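Local coordinates for protein probable glucarate dehydratase (Mycobacterium smegmatis str. MC2 155, PDB 3VDG) that probably dehydrates glucarate or a related acid sugar, as a metal-dependent member of the enolase superfamily, at residues L328-C333 against T362-Y367. Sequence-based numbering, arbitrary orientation.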
ATOM      1  N   LEU A 328       1.687  -3.151   1.259  1.00 17.68           N
ATOM      2  CA  LEU A 328       2.270  -1.827   1.066  1.00 19.17           C
ATOM      3  C   LEU A 328       3.747  -1.972   0.692  1.00 18.75           C
ATOM      4  O   LEU A 328       4.207  -1.378  -0.271  1.00 20.30           O
ATOM      5  CB  LEU A 328       2.120  -0.972   2.320  1.00 19.64           C
ATOM      6  CG  LEU A 328       2.989   0.302   2.341  1.00 29.66           C
ATOM      7  CD1 LEU A 328       2.647   1.248   1.185  1.00 21.68           C
ATOM      8  CD2 LEU A 328       2.858   1.016   3.674  1.00 24.36           C
ATOM      9  N   LEU A 329       4.487  -2.795   1.434  1.00 18.86           N
ATOM     10  CA  LEU A 329       5.898  -3.045   1.085  1.00 15.99           C
ATOM     11  C   LEU A 329       6.002  -3.493  -0.368  1.00 18.12           C
ATOM     12  O   LEU A 329       6.895  -3.045  -1.106  1.00 16.31           O
ATOM     13  CB  LEU A 329       6.502  -4.128   2.003  1.00 17.14           C
ATOM     14  CG  LEU A 329       7.895  -4.596   1.574  1.00 23.40           C
ATOM     15  CD1 LEU A 329       8.901  -3.446   1.675  1.00 20.86           C
ATOM     16  CD2 LEU A 329       8.333  -5.760   2.449  1.00 18.71           C
ATOM     17  N   ALA A 330       5.095  -4.377  -0.794  1.00 16.26           N
ATOM     18  CA  ALA A 330       5.163  -4.910  -2.155  1.00 16.69           C
ATOM     19  C   ALA A 330       5.015  -3.794  -3.180  1.00 19.73           C
ATOM     20  O   ALA A 330       5.724  -3.783  -4.182  1.00 19.85           O
ATOM     21  CB  ALA A 330       4.093  -5.995  -2.387  1.00 18.08           C
ATOM     22  N   GLY A 331       4.081  -2.875  -2.934  1.00 19.04           N
ATOM     23  CA  GLY A 331       3.842  -1.747  -3.836  1.00 17.68           C
ATOM     24  C   GLY A 331       5.020  -0.776  -3.844  1.00 19.22           C
ATOM     25  O   GLY A 331       5.366  -0.221  -4.874  1.00 17.78           O
ATOM     26  N   ILE A 332       5.661  -0.586  -2.702  1.00 17.56           N
ATOM     27  CA  ILE A 332       6.850   0.268  -2.668  1.00 20.19           C
ATOM     28  C   ILE A 332       7.974  -0.365  -3.496  1.00 19.78           C
ATOM     29  O   ILE A 332       8.628   0.310  -4.281  1.00 19.76           O
ATOM     30  CB  ILE A 332       7.347   0.512  -1.229  1.00 20.06           C
ATOM     31  CG1 ILE A 332       6.346   1.359  -0.444  1.00 22.35           C
ATOM     32  CG2 ILE A 332       8.705   1.194  -1.252  1.00 21.18           C
ATOM     33  CD1 ILE A 332       6.570   1.316   1.067  1.00 24.85           C
ATOM     34  N   CYS A 333       8.196  -1.665  -3.318  1.00 16.08           N
ATOM     35  CA  CYS A 333       9.205  -2.383  -4.107  1.00 24.63           C
ATOM     36  C   CYS A 333       8.931  -2.264  -5.602  1.00 20.73           C
ATOM     37  O   CYS A 333       9.835  -1.959  -6.393  1.00 22.20           O
ATOM     38  CB  CYS A 333       9.279  -3.862  -3.707  1.00 19.75           C
ATOM     39  SG  CYS A 333      10.042  -4.054  -2.074  1.00 23.63           S
ATOM     40  N   THR A 362      -0.333 -11.009  -4.211  1.00 22.38           N
ATOM     41  CA  THR A 362       0.710 -10.027  -4.510  1.00 20.94           C
ATOM     42  C   THR A 362       1.228 -10.237  -5.932  1.00 20.16           C
ATOM     43  O   THR A 362       1.947 -11.189  -6.194  1.00 25.05           O
ATOM     44  CB  THR A 362       1.861 -10.148  -3.500  1.00 25.11           C
ATOM     45  OG1 THR A 362       1.336  -9.939  -2.186  1.00 23.39           O
ATOM     46  CG2 THR A 362       2.942  -9.084  -3.771  1.00 23.58           C
ATOM     47  N   PRO A 363       0.863  -9.337  -6.854  1.00 20.03           N
ATOM     48  CA  PRO A 363       1.237  -9.559  -8.259  1.00 23.02           C
ATOM     49  C   PRO A 363       2.754  -9.718  -8.440  1.00 26.95           C
ATOM     50  O   PRO A 363       3.195 -10.601  -9.177  1.00 29.83           O
ATOM     51  CB  PRO A 363       0.717  -8.292  -8.980  1.00 22.04           C
ATOM     52  CG  PRO A 363      -0.302  -7.714  -8.051  1.00 29.05           C
ATOM     53  CD  PRO A 363       0.091  -8.098  -6.652  1.00 24.94           C
ATOM     54  N   ASN A 364       3.549  -8.893  -7.753  1.00 19.71           N
ATOM     55  CA  ASN A 364       5.011  -8.891  -7.985  1.00 23.92           C
ATOM     56  C   ASN A 364       5.807  -9.832  -7.061  1.00 29.84           C
ATOM     57  O   ASN A 364       7.039  -9.760  -7.008  1.00 28.47           O
ATOM     58  CB  ASN A 364       5.598  -7.463  -7.938  1.00 21.69           C
ATOM     59  CG  ASN A 364       5.324  -6.757  -6.608  1.00 35.25           C
ATOM     60  OD1 ASN A 364       4.254  -6.916  -6.035  1.00 27.44           O
ATOM     61  ND2 ASN A 364       6.289  -5.959  -6.125  1.00 23.60           N
ATOM     62  N   LEU A 365       5.124 -10.703  -6.322  1.00 28.71           N
ATOM     63  CA  LEU A 365       5.851 -11.709  -5.524  1.00 28.48           C
ATOM     64  C   LEU A 365       5.964 -12.955  -6.369  1.00 37.90           C
ATOM     65  O   LEU A 365       5.111 -13.837  -6.290  1.00 30.33           O
ATOM     66  CB  LEU A 365       5.158 -12.030  -4.198  1.00 26.77           C
ATOM     67  CG  LEU A 365       6.150 -12.489  -3.108  1.00 41.67           C
ATOM     68  CD1 LEU A 365       5.498 -12.605  -1.737  1.00 37.23           C
ATOM     69  CD2 LEU A 365       6.839 -13.794  -3.485  1.00 31.45           C
ATOM     70  N   THR A 366       7.011 -13.008  -7.192  1.00 26.90           N
ATOM     71  CA  THR A 366       7.166 -14.084  -8.162  1.00 30.89           C
ATOM     72  C   THR A 366       8.273 -15.083  -7.798  1.00 53.47           C
ATOM     73  O   THR A 366       8.267 -16.209  -8.295  1.00 44.18           O
ATOM     74  CB  THR A 366       7.417 -13.510  -9.569  1.00 42.66           C
ATOM     75  OG1 THR A 366       8.488 -12.557  -9.500  1.00 43.49           O
ATOM     76  CG2 THR A 366       6.150 -12.812 -10.073  1.00 47.20           C
ATOM     77  N   TYR A 367       9.210 -14.677  -6.940  1.00 27.67           N
ATOM     78  CA  TYR A 367      10.184 -15.618  -6.382  1.00 28.07           C
ATOM     79  C   TYR A 367       9.500 -16.623  -5.469  1.00 25.97           C
ATOM     80  O   TYR A 367       8.526 -16.302  -4.786  1.00 26.97           O
ATOM     81  CB  TYR A 367      11.263 -14.893  -5.571  1.00 26.16           C
ATOM     82  CG  TYR A 367      12.229 -14.064  -6.379  1.00 27.47           C
ATOM     83  CD1 TYR A 367      13.119 -14.659  -7.270  1.00 31.00           C
ATOM     84  CD2 TYR A 367      12.259 -12.687  -6.248  1.00 30.27           C
ATOM     85  CE1 TYR A 367      14.004 -13.896  -8.018  1.00 25.48           C
ATOM     86  CE2 TYR A 367      13.152 -11.919  -6.973  1.00 30.45           C
ATOM     87  CZ  TYR A 367      14.022 -12.529  -7.853  1.00 31.83           C
ATOM     88  OH  TYR A 367      14.892 -11.756  -8.575  1.00 30.63           O
TER
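Asn364 reaches from its loop to the helix 323-336 and gives the one hydrogen bond between 328-333 and 362-367, from its ND2 to the O of Ala330 at 3.0 Å. The N-H points fairly well at the oxygen (153°), but the donor stands above the carbonyl plane, 36° out of it, and not on a lone pair. With chi1 at 58°, CG sits between the backbone N and the carbonyl carbon of Asn364, which turns the short amide toward the helix; asparagine suits the place because this amide carries an N-H donor that meets a main-chain carbonyl from the turn. Its OD1 lies alongside the Ala330 methyl, 3.8 Å from CB.

The nonpolar part is small. Ala330 CB meets Thr362 CG2 at 3.6 Å, methyl to methyl; a bare methyl suits this close approach of helix and loop. Thr362 divides its work: CG2, anti to the backbone N, faces Ala330, while OG1 makes a hydrogen bond with Leu358 O in the preceding helix 349-360. Both Ala330 and Thr362 also pack on Leu340 of strand 339-342.

The loop has its own shape, a type I turn from Thr362 to Leu365 closed by Leu365 N to Thr362 O (3.2 Å), with Arg164 NH2 and NH1 hydrogen-bonded to Thr362 O and Pro363 O. One directional hydrogen bond and one methyl pair, burying 131 Å² in all, thus make a modest contact that sets this turn against helix 323-336 of the barrel domain.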